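PDB 6RXF: histidine acid phosphatase from Bifidobacterium longum subsp. infantis, which probably hydrolyses phosphate groups from inositol polyphosphates, phytate among them, and from 2,3-bisphosphoglycerate. Local coordinates for residues R52-Y57 with Y313-I318; Q111-G116 with F154-N159; S150-E155 with K183-N188; A352-D357 with N436-E441. The protein carries 1 engineered substitution. One frame throughout, in Å; residues are numbered along the deposited sequence. Where two conformers were deposited one is given.

Interaction 1: residues R52-Y57 with Y313-I318; sequences RGLSSY and YNLYII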
# COMPACT_ATOMS: atom_id res chain seq x y z
N ARG B 52 3.14 -7.76 -4.99
CA ARG B 52 2.72 -9.14 -4.75
C ARG B 52 2.09 -9.70 -6.01
O ARG B 52 1.71 -8.97 -6.93
CB ARG B 52 1.73 -9.22 -3.58
CG ARG B 52 0.60 -8.21 -3.69
CD ARG B 52 -0.55 -8.55 -2.75
NE ARG B 52 -1.70 -9.09 -3.47
CZ ARG B 52 -2.49 -8.37 -4.26
NH1 ARG B 52 -2.27 -7.07 -4.43
NH2 ARG B 52 -3.51 -8.95 -4.88
N GLY B 53 1.99 -11.03 -6.06
CA GLY B 53 1.34 -11.71 -7.16
C GLY B 53 -0.18 -11.63 -7.02
O GLY B 53 -0.72 -10.91 -6.19
N LEU B 54 -0.86 -12.38 -7.88
CA LEU B 54 -2.31 -12.49 -7.78
C LEU B 54 -2.69 -13.10 -6.44
O LEU B 54 -1.99 -13.98 -5.91
CB LEU B 54 -2.87 -13.35 -8.92
CG LEU B 54 -2.85 -12.71 -10.31
CD1 LEU B 54 -3.26 -13.72 -11.37
CD2 LEU B 54 -3.77 -11.51 -10.33
N SER B 55 -3.80 -12.63 -5.87
CA SER B 55 -4.25 -13.15 -4.58
C SER B 55 -4.68 -14.61 -4.69
O SER B 55 -4.37 -15.42 -3.81
CB SER B 55 -5.40 -12.30 -4.04
OG SER B 55 -4.93 -11.04 -3.59
N SER B 56 -5.39 -14.96 -5.76
CA SER B 56 -5.87 -16.33 -5.93
C SER B 56 -6.12 -16.59 -7.40
O SER B 56 -6.07 -15.69 -8.24
CB SER B 56 -7.13 -16.57 -5.10
OG SER B 56 -8.09 -15.54 -5.31
N TYR B 57 -6.39 -17.86 -7.71
CA TYR B 57 -6.82 -18.26 -9.04
C TYR B 57 -8.25 -17.77 -9.24
O TYR B 57 -9.20 -18.45 -8.85
CB TYR B 57 -6.72 -19.78 -9.19
CG TYR B 57 -6.94 -20.31 -10.59
CD1 TYR B 57 -6.28 -19.75 -11.68
CD2 TYR B 57 -7.78 -21.39 -10.82
CE1 TYR B 57 -6.47 -20.25 -12.96
CE2 TYR B 57 -7.98 -21.88 -12.09
CZ TYR B 57 -7.32 -21.31 -13.16
OH TYR B 57 -7.52 -21.80 -14.43
N TYR B 313 -8.34 -5.40 -16.58
CA TYR B 313 -7.59 -4.30 -16.00
C TYR B 313 -6.81 -4.75 -14.78
O TYR B 313 -5.68 -4.31 -14.55
CB TYR B 313 -8.52 -3.15 -15.64
CG TYR B 313 -7.81 -2.05 -14.89
CD1 TYR B 313 -6.94 -1.19 -15.55
CD2 TYR B 313 -8.01 -1.87 -13.53
CE1 TYR B 313 -6.28 -0.18 -14.88
CE2 TYR B 313 -7.35 -0.86 -12.84
CZ TYR B 313 -6.49 -0.02 -13.52
OH TYR B 313 -5.83 0.99 -12.86
N ASN B 314 -7.41 -5.62 -13.96
CA ASN B 314 -6.68 -6.11 -12.79
C ASN B 314 -5.43 -6.86 -13.21
O ASN B 314 -4.34 -6.56 -12.74
CB ASN B 314 -7.59 -6.98 -11.93
CG ASN B 314 -8.22 -6.20 -10.79
OD1 ASN B 314 -7.62 -6.04 -9.73
ND2 ASN B 314 -9.43 -5.70 -11.02
N LEU B 315 -5.56 -7.81 -14.15
CA LEU B 315 -4.38 -8.53 -14.63
C LEU B 315 -3.33 -7.57 -15.15
O LEU B 315 -2.12 -7.79 -14.99
CB LEU B 315 -4.78 -9.54 -15.72
CG LEU B 315 -5.64 -10.73 -15.30
CD1 LEU B 315 -5.70 -11.74 -16.42
CD2 LEU B 315 -5.13 -11.40 -14.03
N TYR B 316 -3.77 -6.48 -15.77
CA TYR B 316 -2.84 -5.51 -16.34
C TYR B 316 -2.01 -4.82 -15.27
O TYR B 316 -0.81 -4.61 -15.45
CB TYR B 316 -3.64 -4.51 -17.17
CG TYR B 316 -2.96 -3.20 -17.45
CD1 TYR B 316 -1.97 -3.10 -18.43
CD2 TYR B 316 -3.33 -2.05 -16.75
CE1 TYR B 316 -1.36 -1.89 -18.70
CE2 TYR B 316 -2.72 -0.84 -17.02
CZ TYR B 316 -1.74 -0.77 -17.99
OH TYR B 316 -1.14 0.43 -18.24
N ILE B 317 -2.61 -4.48 -14.13
CA ILE B 317 -1.83 -3.78 -13.11
C ILE B 317 -0.97 -4.76 -12.31
O ILE B 317 0.16 -4.43 -11.93
CB ILE B 317 -2.74 -2.92 -12.20
CG1 ILE B 317 -3.69 -3.79 -11.38
CG2 ILE B 317 -3.52 -1.90 -13.02
CD1 ILE B 317 -4.59 -2.98 -10.49
N ILE B 318 -1.47 -5.97 -12.05
CA ILE B 318 -0.62 -6.93 -11.34
C ILE B 318 0.51 -7.40 -12.25
O ILE B 318 1.62 -7.68 -11.77
CB ILE B 318 -1.45 -8.11 -10.79
CG1 ILE B 318 -0.63 -9.39 -10.74
CG2 ILE B 318 -2.60 -8.43 -11.65
CD1 ILE B 318 0.16 -9.48 -9.53
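Leu54 CD2 meets the side of Ile318 at two points, 3.5 Å from Ile318 CG2 and 3.8 Å from Ile318 CG1. The two side chains run roughly perpendicular. The CG2 position should be read with caution, because it sits too near the Asn314 carbonyl oxygen one helical turn back. The same leucine methyl also lies 3.9 Å from Leu315 CD2, so Leu54 rests on two residues about one turn apart on helix 305-321. The far branch of Ile318 takes another route: CD1 reaches the loop backbone itself, 3.1 Å from Arg52 O and 3.3 Å from Gly53 C. Here the methyl packs directly on main-chain atoms.

Leu54 carries its CG beside the backbone N, chi1 -72°, which swings both methyls toward the helix. Further out, Leu54 N is fixed by a hydrogen bond to Asn96 OD1 and Gly53 pairs through its backbone with Met103, while Leu315 also packs on Leu63 of helix 59-72 and Leu89 of helix 79-99. The loop follows strand 38-47 and carries the RHGxR signature of histidine phosphatases, whose second arginine is Arg52. No hydrogen bond crosses the contact. Against helix 305-321 the signature loop is thus held by van der Waals packing, aliphatic on the helix side, part backbone and part Leu54 on the loop side.

Interaction 2: residues Q111-G116 with F154-N159; sequences QHYGIG and FEKGFN. With ZN (zinc ion), chain P.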
# COMPACT_ATOMS: atom_id res chain seq x y z
N GLN B 111 12.31 -3.91 -4.09
CA GLN B 111 11.85 -2.63 -3.57
C GLN B 111 12.31 -2.43 -2.13
O GLN B 111 12.99 -1.45 -1.81
CB GLN B 111 10.33 -2.56 -3.65
CG GLN B 111 9.79 -2.26 -5.03
CD GLN B 111 8.36 -2.71 -5.20
OE1 GLN B 111 7.78 -3.34 -4.31
NE2 GLN B 111 7.77 -2.40 -6.35
N HIS B 112 11.97 -3.37 -1.25
CA HIS B 112 12.29 -3.20 0.16
C HIS B 112 13.78 -3.36 0.42
O HIS B 112 14.31 -2.74 1.35
CB HIS B 112 11.47 -4.18 1.00
CG HIS B 112 10.09 -3.70 1.30
ND1 HIS B 112 9.80 -2.91 2.39
CD2 HIS B 112 8.92 -3.87 0.64
CE1 HIS B 112 8.51 -2.63 2.41
NE2 HIS B 112 7.95 -3.20 1.35
N TYR B 113 14.48 -4.16 -0.39
CA TYR B 113 15.93 -4.26 -0.28
C TYR B 113 16.58 -2.90 -0.48
O TYR B 113 17.44 -2.49 0.31
CB TYR B 113 16.47 -5.27 -1.30
CG TYR B 113 17.96 -5.51 -1.24
CD1 TYR B 113 18.86 -4.61 -1.82
CD2 TYR B 113 18.47 -6.64 -0.62
CE1 TYR B 113 20.23 -4.84 -1.76
CE2 TYR B 113 19.83 -6.88 -0.57
CZ TYR B 113 20.71 -5.97 -1.14
OH TYR B 113 22.06 -6.20 -1.09
N GLY B 114 16.19 -2.19 -1.54
CA GLY B 114 16.76 -0.88 -1.80
C GLY B 114 16.39 0.13 -0.73
O GLY B 114 17.22 0.94 -0.32
N ILE B 115 15.14 0.10 -0.27
CA ILE B 115 14.71 1.02 0.77
C ILE B 115 15.51 0.79 2.04
O ILE B 115 15.88 1.73 2.75
CB ILE B 115 13.20 0.89 1.02
CG1 ILE B 115 12.43 1.37 -0.21
CG2 ILE B 115 12.79 1.66 2.26
CD1 ILE B 115 10.99 0.94 -0.22
N GLY B 116 15.79 -0.48 2.35
CA GLY B 116 16.59 -0.78 3.53
C GLY B 116 18.04 -0.39 3.36
O GLY B 116 18.67 0.12 4.29
N PHE B 154 13.90 -5.86 3.49
CA PHE B 154 14.41 -4.60 4.02
C PHE B 154 15.59 -4.84 4.96
O PHE B 154 16.64 -4.19 4.84
CB PHE B 154 13.29 -3.85 4.74
CG PHE B 154 13.71 -2.53 5.35
CD1 PHE B 154 14.45 -2.49 6.52
CD2 PHE B 154 13.33 -1.34 4.77
CE1 PHE B 154 14.83 -1.29 7.08
CE2 PHE B 154 13.71 -0.13 5.32
CZ PHE B 154 14.46 -0.11 6.48
N GLU B 155 15.41 -5.75 5.91
CA GLU B 155 16.50 -6.11 6.82
C GLU B 155 17.69 -6.66 6.05
O GLU B 155 18.85 -6.38 6.40
CB GLU B 155 15.99 -7.12 7.84
CG GLU B 155 17.07 -7.81 8.65
CD GLU B 155 16.50 -8.65 9.78
OE1 GLU B 155 16.91 -8.44 10.95
OE2 GLU B 155 15.63 -9.51 9.51
N LYS B 156 17.43 -7.43 4.99
CA LYS B 156 18.52 -7.95 4.16
C LYS B 156 19.33 -6.82 3.54
O LYS B 156 20.56 -6.81 3.63
CB LYS B 156 17.94 -8.87 3.08
CG LYS B 156 18.99 -9.66 2.29
CD LYS B 156 18.32 -10.49 1.20
CE LYS B 156 19.30 -11.46 0.55
NZ LYS B 156 19.77 -12.50 1.51
N GLY B 157 18.65 -5.85 2.92
CA GLY B 157 19.37 -4.76 2.28
C GLY B 157 20.03 -3.83 3.29
O GLY B 157 21.12 -3.31 3.04
N PHE B 158 19.38 -3.61 4.43
CA PHE B 158 19.98 -2.80 5.48
C PHE B 158 21.27 -3.44 5.99
O PHE B 158 22.26 -2.74 6.23
CB PHE B 158 18.97 -2.62 6.62
CG PHE B 158 19.45 -1.74 7.73
CD1 PHE B 158 20.21 -2.25 8.77
CD2 PHE B 158 19.11 -0.40 7.76
CE1 PHE B 158 20.64 -1.44 9.80
CE2 PHE B 158 19.53 0.42 8.80
CZ PHE B 158 20.30 -0.10 9.82
N ASN B 159 21.26 -4.77 6.17
CA ASN B 159 22.42 -5.46 6.72
C ASN B 159 23.57 -5.51 5.72
O ASN B 159 24.72 -5.27 6.09
CB ASN B 159 22.04 -6.88 7.14
CG ASN B 159 21.28 -6.92 8.46
OD1 ASN B 159 21.40 -6.01 9.29
ND2 ASN B 159 20.51 -7.98 8.67
ZN ZN P . 14.86 -11.19 10.63
O HOH W 1 14.31 -11.95 8.45
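Two aromatic rings, Tyr113 and Phe154, each have a glycine CA from the opposite helix set squarely over one face. Gly157 CA lies 3.6 Å from the centroid of the Tyr113 ring, and Gly116 CA stands 3.5 Å from that of Phe154: a reciprocal pair of CH-pi contacts, both about 14° off the ring normal. This is glycine-mediated helix packing between helices 106-122 and 145-161 of the histidine phosphatase fold, with short-segment axes just 6.6 Å apart and crossing at -39°.

At so close a crossing the backbones themselves touch. Phe154 CA approaches His112 O at 3.3 Å, Gly157 CA approaches Tyr113 O at 3.6 Å, and Phe158 CA approaches Gly116 O at 3.4 Å, all as CA-H...O contacts that climb the interface in step. Where a side chain would start at Gly116 or Gly157, a carbonyl oxygen of the partner helix (of Phe154 and Tyr113 respectively) already occupies the direction.

Tyr113 holds CG anti to its own N, chi1 -177°, which lays the ring back across Gly157; its hydroxyl is hydrogen-bonded to Glu160 OE2, further along the same partner helix. Lys156 CG comes up to the edge of that ring. Phe154 lies deeper, between Gly116 and the sheet, meeting Phe399 and Phe401 of strand 395-401 and Tyr139 of strand 136-141. At the rim of the Phe154 ring, near its plane, Ile115 CG2 touches CE2 at 3.7 Å.

Interaction 3: residues S150-E155 with K183-N188; sequences SGENFE and KDFQKN. With ZN (zinc ion), chain P; ZN (zinc ion), chain O.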
# COMPACT_ATOMS: atom_id res chain seq x y z
N SER B 150 8.38 -8.66 3.42
CA SER B 150 8.88 -7.37 2.97
C SER B 150 9.86 -6.79 3.98
O SER B 150 10.91 -6.25 3.60
CB SER B 150 7.71 -6.41 2.74
OG SER B 150 6.80 -6.93 1.80
N GLY B 151 9.54 -6.90 5.27
CA GLY B 151 10.50 -6.51 6.28
C GLY B 151 11.79 -7.30 6.21
O GLY B 151 12.88 -6.75 6.43
N GLU B 152 11.70 -8.60 5.91
CA GLU B 152 12.89 -9.43 5.84
C GLU B 152 13.83 -8.95 4.74
O GLU B 152 15.05 -8.89 4.94
CB GLU B 152 12.50 -10.90 5.60
CG GLU B 152 11.68 -11.52 6.73
CD GLU B 152 11.16 -12.92 6.39
OE1 GLU B 152 11.46 -13.41 5.28
OE2 GLU B 152 10.44 -13.50 7.23
N ASN B 153 13.28 -8.58 3.58
CA ASN B 153 14.14 -8.08 2.51
C ASN B 153 14.71 -6.71 2.86
O ASN B 153 15.87 -6.42 2.55
CB ASN B 153 13.38 -8.05 1.20
CG ASN B 153 13.17 -9.44 0.63
OD1 ASN B 153 14.06 -10.01 0.01
ND2 ASN B 153 11.99 -10.00 0.86
N PHE B 154 13.90 -5.86 3.49
CA PHE B 154 14.41 -4.60 4.02
C PHE B 154 15.59 -4.84 4.96
O PHE B 154 16.64 -4.19 4.84
CB PHE B 154 13.29 -3.85 4.74
CG PHE B 154 13.71 -2.53 5.35
CD1 PHE B 154 14.45 -2.49 6.52
CD2 PHE B 154 13.33 -1.34 4.77
CE1 PHE B 154 14.83 -1.29 7.08
CE2 PHE B 154 13.71 -0.13 5.32
CZ PHE B 154 14.46 -0.11 6.48
N GLU B 155 15.41 -5.75 5.91
CA GLU B 155 16.50 -6.11 6.82
C GLU B 155 17.69 -6.66 6.05
O GLU B 155 18.85 -6.38 6.40
CB GLU B 155 15.99 -7.12 7.84
CG GLU B 155 17.07 -7.81 8.65
CD GLU B 155 16.50 -8.65 9.78
OE1 GLU B 155 16.91 -8.44 10.95
OE2 GLU B 155 15.63 -9.51 9.51
N LYS B 183 11.64 -13.83 12.61
CA LYS B 183 11.84 -14.01 14.04
C LYS B 183 12.36 -12.77 14.75
O LYS B 183 12.17 -12.63 15.96
CB LYS B 183 12.78 -15.20 14.25
CG LYS B 183 13.49 -15.32 15.59
CD LYS B 183 14.66 -16.29 15.44
CE LYS B 183 14.21 -17.52 14.65
NZ LYS B 183 15.25 -18.05 13.73
N ASP B 184 13.00 -11.85 14.02
CA ASP B 184 13.38 -10.56 14.57
C ASP B 184 12.22 -9.57 14.62
O ASP B 184 12.43 -8.43 15.03
CB ASP B 184 14.51 -9.93 13.74
CG ASP B 184 15.81 -10.68 13.87
OD1 ASP B 184 16.02 -11.31 14.93
OD2 ASP B 184 16.63 -10.60 12.93
N PHE B 185 11.02 -9.97 14.21
CA PHE B 185 9.92 -9.03 14.00
C PHE B 185 8.89 -9.16 15.11
O PHE B 185 8.28 -10.22 15.28
CB PHE B 185 9.28 -9.24 12.63
CG PHE B 185 10.06 -8.62 11.50
CD1 PHE B 185 11.20 -9.23 11.01
CD2 PHE B 185 9.66 -7.41 10.95
CE1 PHE B 185 11.93 -8.65 9.98
CE2 PHE B 185 10.39 -6.82 9.92
CZ PHE B 185 11.52 -7.44 9.44
N GLN B 186 8.71 -8.08 15.86
CA GLN B 186 7.65 -8.01 16.85
C GLN B 186 6.31 -7.76 16.16
O GLN B 186 6.20 -6.86 15.33
CB GLN B 186 7.94 -6.90 17.86
CG GLN B 186 6.80 -6.58 18.80
CD GLN B 186 6.74 -7.51 19.99
OE1 GLN B 186 7.76 -8.09 20.38
NE2 GLN B 186 5.56 -7.66 20.57
N LYS B 187 5.31 -8.56 16.49
CA LYS B 187 3.96 -8.31 16.00
C LYS B 187 3.33 -7.16 16.77
O LYS B 187 3.47 -7.06 17.99
CB LYS B 187 3.09 -9.56 16.14
CG LYS B 187 3.48 -10.69 15.20
CD LYS B 187 2.52 -11.87 15.32
CE LYS B 187 2.60 -12.50 16.69
NZ LYS B 187 1.74 -13.72 16.79
N ASN B 188 2.65 -6.27 16.04
CA ASN B 188 2.06 -5.07 16.63
C ASN B 188 0.82 -4.68 15.83
O ASN B 188 0.80 -3.67 15.13
CB ASN B 188 3.08 -3.93 16.65
CG ASN B 188 2.68 -2.82 17.60
OD1 ASN B 188 1.70 -2.94 18.33
ND2 ASN B 188 3.46 -1.75 17.60
ZN ZN P . 14.86 -11.19 10.63
ZN ZN O . 17.87 -10.94 11.26
O HOH W 2 19.97 -12.20 10.92
O HOH W 3 16.86 -12.93 10.59
O HOH W 1 14.31 -11.95 8.45
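A two-zinc site joins Glu155, in the second half of helix 145-161, to Asp184, just ahead of strand 185-187. The two carboxylates divide the metals. Glu155 OE2 binds the zinc of chain P at 2.2 Å and Asp184 OD2 the zinc of chain O at 2.1 Å. Glu155 OE1 lies 2.7 Å from the chain O zinc, a long and probably weak bond, so the glutamate appears to bridge the two ions. Water 1 also binds the first zinc, and waters 2 and 3 the second. Glu155 OE1 and Asp184 OD2 lie only 2.9 Å apart; both are acceptors, and the zinc beside them probably offsets the repulsion. The carboxylate planes are turned 72° from each other.

In the fold this is a beta-alpha-beta crossover: strand 136-141 leads into helix 145-161, and a long loop then returns the chain to strand 185-187, parallel to the first strand and paired with it. The Phe185 ring packs between the strand and the helix. Its CG lies beside the backbone N, chi1 -80°, directing the ring at the helix, where CZ comes to 3.2 Å from Gly151 C and CE2 to 3.7 Å from Gly151 CA. Nothing but a hydrogen at Gly151 could face this ring. Replacing Phe185 with an alanine would probably open a gap against Gly151 and take away the packing beside the zinc-binding carboxylate. Tyr139 of strand 136-141 meets the Phe185 ring, and the ring's edge, at Phe185 CE1, faces Glu155 OE2 at 3.8 Å.

Interaction 4: residues A352-D357 with N436-E441; sequences ALDAED and NEWRGE. With ZN (zinc ion), chain Q.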
# COMPACT_ATOMS: atom_id res chain seq x y z
N ALA B 352 -12.34 4.03 -10.91
CA ALA B 352 -13.27 3.21 -10.15
C ALA B 352 -12.60 2.53 -8.96
O ALA B 352 -13.22 2.39 -7.90
CB ALA B 352 -13.90 2.16 -11.08
N LEU B 353 -11.35 2.11 -9.12
CA LEU B 353 -10.62 1.53 -7.99
C LEU B 353 -10.26 2.59 -6.96
O LEU B 353 -10.47 2.41 -5.76
CB LEU B 353 -9.35 0.83 -8.48
CG LEU B 353 -9.54 -0.47 -9.23
CD1 LEU B 353 -8.19 -1.15 -9.40
CD2 LEU B 353 -10.52 -1.37 -8.49
N ASP B 354 -9.69 3.71 -7.42
CA ASP B 354 -9.31 4.78 -6.51
C ASP B 354 -10.50 5.27 -5.70
O ASP B 354 -10.37 5.58 -4.51
CB ASP B 354 -8.66 5.93 -7.29
CG ASP B 354 -7.22 5.62 -7.70
OD1 ASP B 354 -6.68 4.57 -7.27
OD2 ASP B 354 -6.61 6.43 -8.45
N ALA B 355 -11.69 5.31 -6.32
CA ALA B 355 -12.86 5.86 -5.65
C ALA B 355 -13.22 5.06 -4.40
O ALA B 355 -13.41 5.63 -3.32
CB ALA B 355 -14.04 5.92 -6.62
N GLU B 356 -13.31 3.73 -4.52
CA GLU B 356 -13.64 2.88 -3.38
C GLU B 356 -12.63 3.05 -2.25
O GLU B 356 -12.99 3.16 -1.07
CB GLU B 356 -13.71 1.41 -3.80
CG GLU B 356 -13.78 0.45 -2.61
OE1 GLU B 356 -15.11 -1.08 -3.83
OE2 GLU B 356 -15.58 -0.81 -1.70
N ASP B 357 -11.35 3.02 -2.62
CA ASP B 357 -10.28 3.25 -1.66
C ASP B 357 -10.39 4.65 -1.04
O ASP B 357 -10.24 4.80 0.18
CB ASP B 357 -8.92 3.06 -2.33
CG ASP B 357 -8.42 1.63 -2.24
OD1 ASP B 357 -8.88 0.91 -1.33
OD2 ASP B 357 -7.55 1.24 -3.04
N ASN B 436 -10.36 16.27 -7.67
CA ASN B 436 -9.63 15.78 -6.51
C ASN B 436 -8.23 15.35 -6.92
O ASN B 436 -8.04 14.74 -7.98
CB ASN B 436 -10.36 14.60 -5.86
CG ASN B 436 -10.07 14.49 -4.38
OD1 ASN B 436 -8.94 14.18 -3.97
ND2 ASN B 436 -11.09 14.74 -3.56
N GLU B 437 -7.26 15.65 -6.06
CA GLU B 437 -5.85 15.32 -6.27
C GLU B 437 -5.49 13.89 -5.86
O GLU B 437 -4.39 13.43 -6.19
CB GLU B 437 -4.97 16.30 -5.49
CG GLU B 437 -5.33 16.39 -4.00
CD GLU B 437 -4.29 17.13 -3.17
OE1 GLU B 437 -3.46 17.86 -3.76
OE2 GLU B 437 -4.29 16.95 -1.93
N TRP B 438 -6.37 13.19 -5.15
CA TRP B 438 -6.04 11.88 -4.61
C TRP B 438 -5.86 10.86 -5.73
O TRP B 438 -6.73 10.70 -6.59
CB TRP B 438 -7.13 11.42 -3.65
CG TRP B 438 -6.72 10.33 -2.70
CD1 TRP B 438 -6.25 10.48 -1.43
CD2 TRP B 438 -6.74 8.91 -2.96
NE1 TRP B 438 -5.99 9.25 -0.87
CE2 TRP B 438 -6.28 8.28 -1.79
CE3 TRP B 438 -7.10 8.13 -4.06
CZ2 TRP B 438 -6.17 6.89 -1.68
CZ3 TRP B 438 -7.00 6.75 -3.95
CH2 TRP B 438 -6.54 6.14 -2.77
N ARG B 439 -4.72 10.16 -5.71
CA ARG B 439 -4.43 9.07 -6.64
C ARG B 439 -3.77 7.95 -5.85
O ARG B 439 -2.84 8.20 -5.08
CB ARG B 439 -3.49 9.51 -7.77
CG ARG B 439 -3.98 10.67 -8.61
CD ARG B 439 -5.09 10.25 -9.57
NE ARG B 439 -5.52 11.38 -10.40
CZ ARG B 439 -6.37 12.32 -9.99
NH1 ARG B 439 -6.69 13.33 -10.80
NH2 ARG B 439 -6.89 12.26 -8.78
N GLY B 440 -4.26 6.73 -6.03
CA GLY B 440 -3.63 5.60 -5.38
C GLY B 440 -2.17 5.42 -5.76
O GLY B 440 -1.36 4.95 -4.96
N GLU B 441 -1.82 5.83 -6.99
CA GLU B 441 -0.45 5.62 -7.46
C GLU B 441 0.54 6.47 -6.68
O GLU B 441 1.66 6.03 -6.41
CB GLU B 441 -0.36 5.91 -8.96
CG GLU B 441 -0.68 7.35 -9.34
CD GLU B 441 -0.61 7.62 -10.83
OE1 GLU B 441 -0.59 6.65 -11.62
OE2 GLU B 441 -0.59 8.81 -11.21
ZN ZN Q . -17.40 -0.38 -0.87
O HOH W 4 -3.62 6.31 -9.21
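Asp354 reaches from helix 342-361 toward residues 436-441, and each atom of its side chain has a partner. CB sits at the edge of the Trp438 ring, in its plane, 3.8 Å from CZ3. CG stands 3.6 Å from Gly440 N, with the carboxylate turned almost perpendicular to the indole. OD1 accepts a hydrogen bond from Ser15 OG, close to the start of the modelled chain. OD2 takes three: a weak but straight one from Gly440 N (3.4 Å, 166°), one from Tyr433 OH, and one from water 4 at 3.1 Å.

Gly440 and Glu441 open the short helix 440-443. Water 4 also accepts from Glu441 N at 2.9 Å, and the carboxylate thereby serves two amides of that first turn, directly and through water; the helix end is likely to favour its negative charge. Without the carboxylate, as with an alanine at Asp354, Gly440 N, water 4 and the Tyr433 hydroxyl would probably lose their common acceptor and Ser15 OG its partner.

The loop is braced ahead of the helix by an Asx turn, Asn436 OD1 accepting the N-H of Trp438 on a lone pair, 3.0 Å from Trp438 N. Arg439 folds back so that NH2 bonds Asn436 O at 2.8 Å, and its guanidinium makes a cation-pi contact with Tyr433. Trp438 CH2 touches Asp357 CB at 3.9 Å, and Phe358 meets the indole edge-to-face. Glu356, on another side of the helix, joins Glu232 and Glu360 in binding a zinc ion.

Interactions 2 and 3 are neighbours, centres 11 Å apart: both use helix 145-161, share Phe154 and Glu155, and so tie helix 106-122 to strand 185-187 and its zinc site. Both are nested in the chain between the segments of interaction 1, centres about 25 Å away, which brings the loop after strand 38-47 onto helix 305-321. Interaction 4 follows in series, its centre 18 Å from that of interaction 1, and touches it where Tyr313 and Ile317 pack on Leu353; helices 305-321 and 342-361 follow each other in the chain. It lies across the chain's centre from interactions 2 and 3, which build one side around helix 145-161.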